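Long-range contacts in uncharacterized Thioredoxin-like protein (Aeropyrum pernix, PDB 3HA9), which is of unknown function but has a thioredoxin-like fold and may act as an oxidoreductase with antioxidant activity: residues 23-28 and 115-120; 39-44 and 134-139; 43-48 and 73-78; 130-135 and 147-152. All coordinates share one frame; numbering follows the deposited sequence. Where two conformers were deposited one is given.

Contact 1 (23-28 and 115-120); sequences TTIDGE and MVMDDG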
loop_
_atom_site.group_PDB
_atom_site.type_symbol
_atom_site.label_atom_id
_atom_site.label_comp_id
_atom_site.label_asym_id
_atom_site.label_seq_id
_atom_site.Cartn_x
_atom_site.Cartn_y
_atom_site.Cartn_z
ATOM N N THR A 23 -3.098 9.730 -2.555
ATOM C CA THR A 23 -2.850 11.066 -1.997
ATOM C C THR A 23 -1.752 10.962 -0.946
ATOM O O THR A 23 -1.949 10.295 0.080
ATOM C CB THR A 23 -4.106 11.656 -1.300
ATOM O OG1 THR A 23 -4.516 10.801 -0.219
ATOM C CG2 THR A 23 -5.256 11.824 -2.278
ATOM N N THR A 24 -0.606 11.596 -1.178
ATOM C CA THR A 24 0.478 11.521 -0.189
ATOM C C THR A 24 0.129 12.302 1.078
ATOM O O THR A 24 -0.803 13.111 1.078
ATOM C CB THR A 24 1.839 11.996 -0.733
ATOM O OG1 THR A 24 1.837 13.424 -0.881
ATOM C CG2 THR A 24 2.166 11.306 -2.052
ATOM N N ILE A 25 0.883 12.057 2.146
ATOM C CA ILE A 25 0.622 12.658 3.466
ATOM C C ILE A 25 0.655 14.186 3.385
ATOM O O ILE A 25 0.024 14.887 4.194
ATOM C CB ILE A 25 1.616 12.111 4.528
ATOM C CG1 ILE A 25 1.200 12.534 5.950
ATOM C CG2 ILE A 25 3.095 12.445 4.160
ATOM C CD1 ILE A 25 2.066 11.970 7.056
ATOM N N ASP A 26 1.369 14.682 2.377
ATOM C CA ASP A 26 1.502 16.108 2.130
ATOM C C ASP A 26 0.420 16.659 1.197
ATOM O O ASP A 26 0.329 17.878 0.989
ATOM C CB ASP A 26 2.905 16.391 1.597
ATOM C CG ASP A 26 3.978 16.128 2.642
ATOM O OD1 ASP A 26 3.828 16.633 3.771
ATOM O OD2 ASP A 26 4.968 15.427 2.347
ATOM N N GLY A 27 -0.402 15.761 0.656
ATOM C CA GLY A 27 -1.554 16.140 -0.161
ATOM C C GLY A 27 -1.345 16.094 -1.664
ATOM O O GLY A 27 -2.203 16.554 -2.412
ATOM N N GLU A 28 -0.212 15.548 -2.104
ATOM C CA GLU A 28 0.094 15.373 -3.529
ATOM C C GLU A 28 -0.554 14.100 -4.087
ATOM O O GLU A 28 -0.415 13.024 -3.510
ATOM C CB GLU A 28 1.608 15.305 -3.732
ATOM C CG GLU A 28 2.038 14.835 -5.123
ATOM C CD GLU A 28 3.540 14.603 -5.250
ATOM O OE1 GLU A 28 4.049 14.624 -6.396
ATOM O OE2 GLU A 28 4.216 14.400 -4.217
ATOM N N MET A 115 4.702 8.182 1.782
ATOM C CA MET A 115 3.705 8.041 2.849
ATOM C C MET A 115 2.352 8.563 2.336
ATOM O O MET A 115 2.253 9.648 1.758
ATOM C CB MET A 115 4.136 8.770 4.139
ATOM C CG MET A 115 5.261 8.063 4.986
ATOM S SD MET A 115 5.833 9.117 6.351
ATOM C CE MET A 115 6.977 10.200 5.540
ATOM N N VAL A 116 1.305 7.772 2.537
ATOM C CA VAL A 116 -0.021 8.080 2.009
ATOM C C VAL A 116 -1.009 7.853 3.137
ATOM O O VAL A 116 -0.829 6.933 3.917
ATOM C CB VAL A 116 -0.365 7.119 0.813
ATOM C CG1 VAL A 116 -1.825 7.128 0.465
ATOM C CG2 VAL A 116 0.458 7.495 -0.425
ATOM N N MET A 117 -2.019 8.705 3.252
ATOM C CA MET A 117 -3.121 8.414 4.170
ATOM C C MET A 117 -4.365 8.166 3.319
ATOM O O MET A 117 -4.616 8.901 2.340
ATOM C CB MET A 117 -3.308 9.536 5.210
ATOM C CG MET A 117 -2.089 9.780 6.155
ATOM S SD MET A 117 -2.431 10.697 7.706
ATOM C CE MET A 117 -2.812 9.305 8.785
ATOM N N ASP A 118 -5.095 7.095 3.627
ATOM C CA ASP A 118 -6.251 6.688 2.819
ATOM C C ASP A 118 -7.541 6.993 3.539
ATOM O O ASP A 118 -7.636 6.841 4.753
ATOM C CB ASP A 118 -6.176 5.184 2.538
ATOM C CG ASP A 118 -7.358 4.663 1.721
ATOM O OD1 ASP A 118 -7.667 5.246 0.672
ATOM O OD2 ASP A 118 -7.924 3.612 2.111
ATOM N N ASP A 119 -8.547 7.379 2.762
ATOM C CA ASP A 119 -9.871 7.672 3.292
ATOM C C ASP A 119 -10.819 6.466 3.229
ATOM O O ASP A 119 -12.024 6.628 3.411
ATOM C CB ASP A 119 -10.471 8.880 2.551
ATOM C CG ASP A 119 -10.726 8.606 1.067
ATOM O OD1 ASP A 119 -10.432 7.510 0.574
ATOM O OD2 ASP A 119 -11.231 9.516 0.379
ATOM N N GLY A 120 -10.284 5.270 2.983
ATOM C CA GLY A 120 -11.108 4.067 2.798
ATOM C C GLY A 120 -11.241 3.665 1.333
ATOM O O GLY A 120 -11.578 2.517 1.039
HETATM O O HOH W 1 -4.567 8.054 -0.727
HETATM O O HOH W 2 -5.246 11.712 2.575
#
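I25 docks onto strand 115-117 through its backbone: I25 N donates to M115 O over 2.8 Å, arriving from above the carbonyl plane with a bent N-H...O angle of 147°. The same oxygen lies 3.2 Å from T24 CA, a CA-H...O contact that accompanies the single backbone bridge between T24 and V116. Alongside, the side chains of I25 and M115 point the same way, and I25 CG2 touches M115 CB at 3.8 Å. The other branch of I25 stands opposite its own amide (chi1 -170°), which carries CG1 to within 4.3 Å of M117 CG. Branched isoleucine offers one arm to each methionine, and the unbranched methionines can bend to fit it. At T23 the join is wet. One water accepts from T23 N and donates to M117 O; a second bonds T23 OG1 at 3.0 Å and also donates to M117 O.

Behind this shell, G27 N to T24 O (2.7 Å) closes a type I turn from T24 to G27. T24 N donates to E28 O over 2.7 Å, and T24 OG1 accepts from E28 N at 3.2 Å. With a valine in place of T24 the E28 amide would lose that acceptor, and the step after the turn would probably be held less firmly. G27 has a positive phi at which a side chain would press on the preceding carbonyl.

V116 pairs on its other edge with A73 and D75 of strand 69-75, while I25, M115 and M117 all rest on F101 of helix 98-108, whose R102 forms a salt bridge with D26.

Contact 2 (39-44 and 134-139); sequences VVILWF and IVIMDK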
loop_
_atom_site.group_PDB
_atom_site.type_symbol
_atom_site.label_atom_id
_atom_site.label_comp_id
_atom_site.label_asym_id
_atom_site.label_seq_id
_atom_site.Cartn_x
_atom_site.Cartn_y
_atom_site.Cartn_z
ATOM N N VAL A 39 9.357 -2.796 -8.674
ATOM C CA VAL A 39 8.408 -3.528 -7.848
ATOM C C VAL A 39 7.832 -2.538 -6.847
ATOM O O VAL A 39 8.577 -1.886 -6.122
ATOM C CB VAL A 39 9.116 -4.683 -7.115
ATOM C CG1 VAL A 39 8.183 -5.372 -6.143
ATOM C CG2 VAL A 39 9.675 -5.674 -8.121
ATOM N N VAL A 40 6.502 -2.441 -6.816
ATOM C CA VAL A 40 5.827 -1.488 -5.953
ATOM C C VAL A 40 5.141 -2.275 -4.853
ATOM O O VAL A 40 4.389 -3.206 -5.129
ATOM C CB VAL A 40 4.821 -0.643 -6.758
ATOM C CG1 VAL A 40 4.026 0.300 -5.833
ATOM C CG2 VAL A 40 5.550 0.153 -7.860
ATOM N N ILE A 41 5.439 -1.938 -3.598
ATOM C CA ILE A 41 4.759 -2.566 -2.474
ATOM C C ILE A 41 3.813 -1.571 -1.796
ATOM O O ILE A 41 4.266 -0.562 -1.256
ATOM C CB ILE A 41 5.783 -3.134 -1.434
ATOM C CG1 ILE A 41 6.752 -4.115 -2.123
ATOM C CG2 ILE A 41 5.029 -3.742 -0.230
ATOM C CD1 ILE A 41 7.760 -4.777 -1.188
ATOM N N LEU A 42 2.505 -1.855 -1.842
ATOM C CA LEU A 42 1.524 -1.066 -1.107
ATOM C C LEU A 42 1.362 -1.709 0.261
ATOM O O LEU A 42 0.992 -2.874 0.359
ATOM C CB LEU A 42 0.168 -1.019 -1.837
ATOM C CG LEU A 42 0.175 -0.564 -3.295
ATOM C CD1 LEU A 42 -1.281 -0.398 -3.781
ATOM C CD2 LEU A 42 0.922 0.750 -3.439
ATOM N N TRP A 43 1.689 -0.970 1.315
ATOM C CA TRP A 43 1.597 -1.525 2.651
ATOM C C TRP A 43 0.493 -0.786 3.404
ATOM O O TRP A 43 0.672 0.380 3.766
ATOM C CB TRP A 43 2.934 -1.360 3.373
ATOM C CG TRP A 43 2.891 -1.884 4.787
ATOM C CD1 TRP A 43 2.120 -2.909 5.261
ATOM C CD2 TRP A 43 3.645 -1.400 5.892
ATOM N NE1 TRP A 43 2.342 -3.088 6.604
ATOM C CE2 TRP A 43 3.277 -2.173 7.018
ATOM C CE3 TRP A 43 4.581 -0.366 6.051
ATOM C CZ2 TRP A 43 3.826 -1.958 8.298
ATOM C CZ3 TRP A 43 5.141 -0.152 7.342
ATOM C CH2 TRP A 43 4.760 -0.958 8.440
ATOM N N PHE A 44 -0.634 -1.477 3.623
ATOM C CA PHE A 44 -1.787 -0.886 4.327
ATOM C C PHE A 44 -1.596 -1.135 5.802
ATOM O O PHE A 44 -1.461 -2.283 6.218
ATOM C CB PHE A 44 -3.083 -1.534 3.838
ATOM C CG PHE A 44 -3.427 -1.169 2.419
ATOM C CD1 PHE A 44 -4.283 -0.088 2.171
ATOM C CD2 PHE A 44 -2.864 -1.866 1.331
ATOM C CE1 PHE A 44 -4.603 0.280 0.860
ATOM C CE2 PHE A 44 -3.176 -1.503 0.005
ATOM C CZ PHE A 44 -4.023 -0.444 -0.230
ATOM N N ILE A 134 -0.413 -6.361 2.667
ATOM C CA ILE A 134 0.599 -6.077 1.656
ATOM C C ILE A 134 0.035 -6.391 0.272
ATOM O O ILE A 134 -0.566 -7.451 0.073
ATOM C CB ILE A 134 1.863 -6.960 1.931
ATOM C CG1 ILE A 134 2.637 -6.443 3.159
ATOM C CG2 ILE A 134 2.763 -7.086 0.686
ATOM C CD1 ILE A 134 3.440 -5.171 2.900
ATOM N N VAL A 135 0.165 -5.449 -0.662
ATOM C CA VAL A 135 -0.046 -5.732 -2.098
ATOM C C VAL A 135 1.264 -5.475 -2.845
ATOM O O VAL A 135 1.812 -4.368 -2.784
ATOM C CB VAL A 135 -1.160 -4.846 -2.699
ATOM C CG1 VAL A 135 -1.396 -5.194 -4.189
ATOM C CG2 VAL A 135 -2.444 -5.026 -1.914
ATOM N N ILE A 136 1.764 -6.485 -3.554
ATOM C CA ILE A 136 2.970 -6.304 -4.377
ATOM C C ILE A 136 2.578 -6.348 -5.848
ATOM O O ILE A 136 1.907 -7.293 -6.272
ATOM C CB ILE A 136 4.032 -7.378 -4.094
ATOM C CG1 ILE A 136 4.368 -7.392 -2.602
ATOM C CG2 ILE A 136 5.296 -7.118 -4.944
ATOM C CD1 ILE A 136 5.278 -8.547 -2.177
ATOM N N MET A 137 2.968 -5.311 -6.593
ATOM C CA MET A 137 2.649 -5.187 -8.020
ATOM C C MET A 137 3.914 -4.895 -8.827
ATOM O O MET A 137 4.868 -4.325 -8.304
ATOM C CB MET A 137 1.679 -4.021 -8.250
ATOM C CG MET A 137 0.203 -4.344 -8.109
ATOM S SD MET A 137 -0.832 -2.825 -8.067
ATOM C CE MET A 137 0.344 -1.652 -8.341
ATOM N N ASP A 138 3.903 -5.268 -10.106
ATOM C CA ASP A 138 4.927 -4.802 -11.044
ATOM C C ASP A 138 4.419 -3.562 -11.798
ATOM O O ASP A 138 3.308 -3.114 -11.557
ATOM C CB ASP A 138 5.378 -5.927 -11.985
ATOM C CG ASP A 138 4.275 -6.392 -12.937
ATOM O OD1 ASP A 138 3.284 -5.663 -13.163
ATOM O OD2 ASP A 138 4.418 -7.508 -13.464
ATOM N N LYS A 139 5.218 -2.981 -12.692
ATOM C CA LYS A 139 4.781 -1.738 -13.338
ATOM C C LYS A 139 3.634 -1.897 -14.355
ATOM O O LYS A 139 2.980 -0.912 -14.715
ATOM C CB LYS A 139 5.968 -0.953 -13.920
ATOM C CG LYS A 139 6.755 -0.188 -12.863
ATOM C CD LYS A 139 5.928 0.940 -12.254
ATOM C CE LYS A 139 6.722 1.724 -11.202
ATOM N NZ LYS A 139 7.899 2.415 -11.823
#
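I134 and W43 face each other as a non-hydrogen-bonded pair of two antiparallel strands, 39-44 and 134-138, whose axes run 4.7 Å apart at 163°. From I134 CB the side chain forks. CG2 takes the branch opposite the amide and lies 4.1 Å from I41 CG2. CG1 turns back beside the amide (chi1 -73°) and comes within 4.1 Å of W43 CD1. A second bend, at chi2, drops CD1 into the angle between two neighbours: it meets W43 CD1 at 3.5 Å, oblique to the indole, and I41 CG2 at 3.8 Å. On the same face I136 lies alongside I41 and crosses V39, its CG2 touching V39 CG1 at 3.6 Å. Helix 52-65 packs on W43, helix 152-161 on I134 and I136. The opposite face carries V40, L42, V135 and M137. At its end the aliphatic part of K139 crosses V40, and NZ reaches the carbonyls of V35 and G37.

Four backbone bonds, three of them nearly straight, hold the pairs V40-M137 and L42-V135, while V39, I41 and W43 bond to strand 69-75. Beta-branched residues suit extended strands, and the chemistry implies a mostly apolar, buried centre in which the W43 indole N-H pairs with D132 OD1.

Contact 3 (43-48 and 73-78); sequences WFMAAW and AIDFWT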
loop_
_atom_site.group_PDB
_atom_site.type_symbol
_atom_site.label_atom_id
_atom_site.label_comp_id
_atom_site.label_asym_id
_atom_site.label_seq_id
_atom_site.Cartn_x
_atom_site.Cartn_y
_atom_site.Cartn_z
ATOM N N TRP A 43 1.689 -0.970 1.315
ATOM C CA TRP A 43 1.597 -1.525 2.651
ATOM C C TRP A 43 0.493 -0.786 3.404
ATOM O O TRP A 43 0.672 0.380 3.766
ATOM C CB TRP A 43 2.934 -1.360 3.373
ATOM C CG TRP A 43 2.891 -1.884 4.787
ATOM C CD1 TRP A 43 2.120 -2.909 5.261
ATOM C CD2 TRP A 43 3.645 -1.400 5.892
ATOM N NE1 TRP A 43 2.342 -3.088 6.604
ATOM C CE2 TRP A 43 3.277 -2.173 7.018
ATOM C CE3 TRP A 43 4.581 -0.366 6.051
ATOM C CZ2 TRP A 43 3.826 -1.958 8.298
ATOM C CZ3 TRP A 43 5.141 -0.152 7.342
ATOM C CH2 TRP A 43 4.760 -0.958 8.440
ATOM N N PHE A 44 -0.634 -1.477 3.623
ATOM C CA PHE A 44 -1.787 -0.886 4.327
ATOM C C PHE A 44 -1.596 -1.135 5.802
ATOM O O PHE A 44 -1.461 -2.283 6.218
ATOM C CB PHE A 44 -3.083 -1.534 3.838
ATOM C CG PHE A 44 -3.427 -1.169 2.419
ATOM C CD1 PHE A 44 -4.283 -0.088 2.171
ATOM C CD2 PHE A 44 -2.864 -1.866 1.331
ATOM C CE1 PHE A 44 -4.603 0.280 0.860
ATOM C CE2 PHE A 44 -3.176 -1.503 0.005
ATOM C CZ PHE A 44 -4.023 -0.444 -0.230
ATOM N N MET A 45 -1.555 -0.054 6.581
ATOM C CA MET A 45 -1.135 -0.159 7.985
ATOM C C MET A 45 -1.788 0.903 8.864
ATOM O O MET A 45 -2.599 1.699 8.388
ATOM C CB MET A 45 0.407 -0.159 8.097
ATOM C CG MET A 45 1.151 0.946 7.301
ATOM S SD MET A 45 0.918 2.646 7.887
ATOM C CE MET A 45 1.913 2.595 9.362
ATOM N N ALA A 46 -1.450 0.874 10.150
ATOM C CA ALA A 46 -1.891 1.879 11.127
ATOM C C ALA A 46 -0.772 2.013 12.130
ATOM O O ALA A 46 -0.050 1.035 12.394
ATOM C CB ALA A 46 -3.192 1.423 11.819
ATOM N N ALA A 47 -0.613 3.211 12.686
ATOM C CA ALA A 47 0.537 3.483 13.545
ATOM C C ALA A 47 0.507 2.684 14.845
ATOM O O ALA A 47 1.552 2.395 15.422
ATOM C CB ALA A 47 0.655 4.968 13.820
ATOM N N TRP A 48 -0.688 2.304 15.288
ATOM C CA TRP A 48 -0.848 1.498 16.512
ATOM C C TRP A 48 -0.863 -0.026 16.297
ATOM O O TRP A 48 -0.926 -0.801 17.249
ATOM C CB TRP A 48 -2.150 1.915 17.206
ATOM C CG TRP A 48 -3.350 1.693 16.357
ATOM C CD1 TRP A 48 -3.879 2.566 15.453
ATOM C CD2 TRP A 48 -4.194 0.538 16.339
ATOM N NE1 TRP A 48 -4.979 2.016 14.851
ATOM C CE2 TRP A 48 -5.205 0.777 15.382
ATOM C CE3 TRP A 48 -4.187 -0.680 17.024
ATOM C CZ2 TRP A 48 -6.199 -0.162 15.087
ATOM C CZ3 TRP A 48 -5.177 -1.608 16.738
ATOM C CH2 TRP A 48 -6.176 -1.340 15.784
ATOM N N ALA A 73 3.820 3.409 2.083
ATOM C CA ALA A 73 3.166 3.186 3.379
ATOM C C ALA A 73 1.831 3.885 3.355
ATOM O O ALA A 73 1.777 5.098 3.170
ATOM C CB ALA A 73 4.027 3.701 4.537
ATOM N N ILE A 74 0.751 3.116 3.521
ATOM C CA ILE A 74 -0.606 3.656 3.382
ATOM C C ILE A 74 -1.277 3.521 4.733
ATOM O O ILE A 74 -1.670 2.420 5.109
ATOM C CB ILE A 74 -1.450 2.919 2.315
ATOM C CG1 ILE A 74 -0.802 3.042 0.942
ATOM C CG2 ILE A 74 -2.896 3.507 2.292
ATOM C CD1 ILE A 74 -1.432 2.153 -0.170
ATOM N N ASP A 75 -1.405 4.634 5.456
ATOM C CA ASP A 75 -2.062 4.594 6.759
ATOM C C ASP A 75 -3.517 4.883 6.477
ATOM O O ASP A 75 -3.857 5.996 6.054
ATOM C CB ASP A 75 -1.458 5.654 7.701
ATOM C CG ASP A 75 -2.020 5.584 9.122
ATOM O OD1 ASP A 75 -3.130 5.054 9.319
ATOM O OD2 ASP A 75 -1.330 6.066 10.055
ATOM N N PHE A 76 -4.373 3.880 6.692
ATOM C CA PHE A 76 -5.792 4.047 6.413
ATOM C C PHE A 76 -6.597 4.274 7.679
ATOM O O PHE A 76 -7.839 4.283 7.640
ATOM C CB PHE A 76 -6.347 2.874 5.555
ATOM C CG PHE A 76 -6.409 1.533 6.262
ATOM C CD1 PHE A 76 -7.576 1.123 6.926
ATOM C CD2 PHE A 76 -5.337 0.653 6.188
ATOM C CE1 PHE A 76 -7.661 -0.141 7.525
ATOM C CE2 PHE A 76 -5.404 -0.612 6.782
ATOM C CZ PHE A 76 -6.577 -1.009 7.445
ATOM N N TRP A 77 -5.904 4.472 8.809
ATOM C CA TRP A 77 -6.604 4.637 10.077
ATOM C C TRP A 77 -6.989 6.117 10.250
ATOM O O TRP A 77 -6.459 6.835 11.096
ATOM C CB TRP A 77 -5.772 4.076 11.245
ATOM C CG TRP A 77 -6.646 3.774 12.436
ATOM C CD1 TRP A 77 -6.807 4.541 13.546
ATOM C CD2 TRP A 77 -7.513 2.652 12.585
ATOM N NE1 TRP A 77 -7.704 3.946 14.406
ATOM C CE2 TRP A 77 -8.147 2.781 13.838
ATOM C CE3 TRP A 77 -7.790 1.526 11.794
ATOM C CZ2 TRP A 77 -9.072 1.849 14.307
ATOM C CZ3 TRP A 77 -8.713 0.583 12.274
ATOM C CH2 TRP A 77 -9.335 0.760 13.525
ATOM N N THR A 78 -7.914 6.557 9.397
ATOM C CA THR A 78 -8.317 7.951 9.313
ATOM C C THR A 78 -9.798 8.098 9.639
ATOM O O THR A 78 -10.558 7.129 9.543
ATOM C CB THR A 78 -8.139 8.486 7.866
ATOM O OG1 THR A 78 -8.955 7.717 6.963
ATOM C CG2 THR A 78 -6.678 8.416 7.432
#
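W48 stands edge-on to the face of W77, the two five-membered rings 4.3 Å apart between centroids and their planes at 71°. W48 NE1 rides over the W77 ring, 3.4 Å from W77 CG and displaced toward the rim. In this T-shaped pair the W77 indole offers a broad face, over which W48 lies from NE1 to CZ2. W77 NE1 donates to the P93 carbonyl, and W77 CB rests on A46 CB at 3.7 Å. Replacing W77 by a leucine would remove that face and that donor, so the P93 carbonyl would probably lose its mate and the W48 indole be freer to turn.

The strands leading here, 43-45 and 73-75, are parallel neighbours of the beta-alpha-beta unit that crosses over through helix 52-65, as in thioredoxin folds. I74 N donates to W43 O over 2.7 Å, M45 N to I74 O over 2.9 Å, and F76 N to M45 O over a longer 3.3 Å.

F44 and I74 point the same way on one face, where I74 CD1 makes a CH-pi contact 4.0 Å from the F44 ring centroid, 22° off its normal. F76 instead comes to the edge of F44, near its plane. On the other face M45 CG sits between its own backbone N and carbonyl carbon (chi1 48°), which puts it over the centre of the W43 indole; further bends bring SD back to D75 CB. D75 OD1 accepts from W77 N, an Asx turn that brings the chain round to W77.

Contact 4 (130-135 and 147-152); sequences SIDYIV and GTTPSL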
loop_
_atom_site.group_PDB
_atom_site.type_symbol
_atom_site.label_atom_id
_atom_site.label_comp_id
_atom_site.label_asym_id
_atom_site.label_seq_id
_atom_site.Cartn_x
_atom_site.Cartn_y
_atom_site.Cartn_z
ATOM N N SER A 130 -6.908 -6.441 6.558
ATOM C CA SER A 130 -6.369 -6.216 7.925
ATOM C C SER A 130 -5.605 -4.907 7.987
ATOM O O SER A 130 -5.447 -4.233 6.959
ATOM C CB SER A 130 -5.414 -7.354 8.308
ATOM O OG SER A 130 -4.174 -7.219 7.608
ATOM N N ILE A 131 -5.144 -4.549 9.185
ATOM C CA ILE A 131 -4.321 -3.347 9.363
ATOM C C ILE A 131 -2.819 -3.603 9.173
ATOM O O ILE A 131 -1.998 -2.774 9.545
ATOM C CB ILE A 131 -4.571 -2.691 10.754
ATOM C CG1 ILE A 131 -4.223 -3.673 11.871
ATOM C CG2 ILE A 131 -6.023 -2.210 10.865
ATOM C CD1 ILE A 131 -4.286 -3.062 13.271
ATOM N N ASP A 132 -2.469 -4.748 8.594
ATOM C CA ASP A 132 -1.081 -5.036 8.218
ATOM C C ASP A 132 -1.164 -5.897 6.967
ATOM O O ASP A 132 -1.016 -7.123 7.008
ATOM C CB ASP A 132 -0.318 -5.718 9.368
ATOM C CG ASP A 132 1.185 -5.852 9.107
ATOM O OD1 ASP A 132 1.645 -5.538 7.991
ATOM O OD2 ASP A 132 1.917 -6.332 10.019
ATOM N N TYR A 133 -1.401 -5.237 5.841
ATOM C CA TYR A 133 -1.763 -5.938 4.614
ATOM C C TYR A 133 -0.883 -5.436 3.498
ATOM O O TYR A 133 -0.647 -4.242 3.384
ATOM C CB TYR A 133 -3.255 -5.676 4.297
ATOM C CG TYR A 133 -3.817 -6.477 3.128
ATOM C CD1 TYR A 133 -4.342 -7.759 3.324
ATOM C CD2 TYR A 133 -3.852 -5.931 1.837
ATOM C CE1 TYR A 133 -4.864 -8.481 2.259
ATOM C CE2 TYR A 133 -4.363 -6.662 0.748
ATOM C CZ TYR A 133 -4.872 -7.929 0.981
ATOM O OH TYR A 133 -5.374 -8.662 -0.066
ATOM N N ILE A 134 -0.413 -6.361 2.667
ATOM C CA ILE A 134 0.599 -6.077 1.656
ATOM C C ILE A 134 0.035 -6.391 0.272
ATOM O O ILE A 134 -0.566 -7.451 0.073
ATOM C CB ILE A 134 1.863 -6.960 1.931
ATOM C CG1 ILE A 134 2.637 -6.443 3.159
ATOM C CG2 ILE A 134 2.763 -7.086 0.686
ATOM C CD1 ILE A 134 3.440 -5.171 2.900
ATOM N N VAL A 135 0.165 -5.449 -0.662
ATOM C CA VAL A 135 -0.046 -5.732 -2.098
ATOM C C VAL A 135 1.264 -5.475 -2.845
ATOM O O VAL A 135 1.812 -4.368 -2.784
ATOM C CB VAL A 135 -1.160 -4.846 -2.699
ATOM C CG1 VAL A 135 -1.396 -5.194 -4.189
ATOM C CG2 VAL A 135 -2.444 -5.026 -1.914
ATOM N N GLY A 147 -1.942 -10.007 0.585
ATOM C CA GLY A 147 -2.349 -10.757 1.755
ATOM C C GLY A 147 -1.953 -10.115 3.059
ATOM O O GLY A 147 -1.124 -9.200 3.096
ATOM N N THR A 148 -2.551 -10.605 4.138
ATOM C CA THR A 148 -2.234 -10.115 5.476
ATOM C C THR A 148 -0.936 -10.741 5.985
ATOM O O THR A 148 -0.689 -11.938 5.794
ATOM C CB THR A 148 -3.388 -10.387 6.467
ATOM O OG1 THR A 148 -4.544 -9.652 6.058
ATOM C CG2 THR A 148 -3.016 -9.926 7.853
ATOM N N THR A 149 -0.106 -9.899 6.601
ATOM C CA THR A 149 1.127 -10.313 7.283
ATOM C C THR A 149 1.884 -11.454 6.579
ATOM O O THR A 149 2.016 -12.550 7.144
ATOM C CB THR A 149 0.862 -10.675 8.781
ATOM O OG1 THR A 149 -0.079 -11.761 8.864
ATOM C CG2 THR A 149 0.326 -9.462 9.553
ATOM N N PRO A 150 2.370 -11.214 5.341
ATOM C CA PRO A 150 3.210 -12.246 4.720
ATOM C C PRO A 150 4.546 -12.384 5.447
ATOM O O PRO A 150 5.033 -11.414 6.021
ATOM C CB PRO A 150 3.447 -11.699 3.310
ATOM C CG PRO A 150 3.267 -10.220 3.443
ATOM C CD PRO A 150 2.161 -10.065 4.433
ATOM N N SER A 151 5.135 -13.578 5.418
ATOM C CA SER A 151 6.438 -13.794 6.036
ATOM C C SER A 151 7.568 -13.241 5.166
ATOM O O SER A 151 7.361 -12.956 3.986
ATOM C CB SER A 151 6.660 -15.287 6.247
ATOM O OG SER A 151 6.810 -15.939 4.994
ATOM N N LEU A 152 8.764 -13.105 5.749
ATOM C CA LEU A 152 9.945 -12.665 4.991
ATOM C C LEU A 152 10.216 -13.599 3.811
ATOM O O LEU A 152 10.531 -13.141 2.709
ATOM C CB LEU A 152 11.194 -12.582 5.891
ATOM C CG LEU A 152 12.499 -12.140 5.218
ATOM C CD1 LEU A 152 12.317 -10.812 4.485
ATOM C CD2 LEU A 152 13.656 -12.050 6.231
#
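In the beta hairpin of strands 133-138 and 143-148, the end far from the turn pairs Y133 with T148 and I134 with G147. The second pair is the hydrogen-bonded one: I134 N donates to G147 O at 3.0 Å and G147 N to I134 O at 2.9 Å. Past it, T149 N reaches D132 O over 2.9 Å.

Lacking a side chain, G147 lets the Y133 ring lie flat against its backbone, its O over one face and its CA 3.4 Å from Y133 CE1. In the plane of the ring, at its edge, T148 OG1 meets Y133 CD1 at 3.3 Å. That hydroxyl, swung beside its own amide (chi1 -64°), also shares a hydrogen bond of 2.9 Å with S130 OG. S130 OG in turn accepts from D132 N in an ST turn, so one small hydroxyl ties the turn to the next strand. P150 CG packs on I134 CG1 at 3.8 Å. D132 OD2 lies 3.5 Å from T149 CG2, while W43 NE1 holds OD1 and S51 OG holds OD2, near the C49-C52 disulfide.

After P150, S151 caps helix 152-161, giving the beta-beta-alpha unit typical of the C-terminal half of a thioredoxin fold.

Contacts 2, 3 and 4 tie neighbouring strands of one mixed sheet, ordered 114-117, 69-75, 39-45, 133-138, 143-148, and contact 1 adds a loop at its first edge. Strand 39-45 serves contacts 2 and 3, strand 133-138 contacts 2 and 4. Contacts 1 and 3, about 10 Å apart between centres, join through V116 N to A73 O and D118 O with T78 OG1, whereas the centres of contacts 1 and 4 lie about 20 Å apart. Along the sequence contacts 1 and 2 interleave, and contact 3 closes before contact 4 opens. F44 N to Y133 O joins the central strands, and W43 and D132 both touch the disulfide cysteines, consistent with a thioredoxin-like fold whose redox role here is inferred.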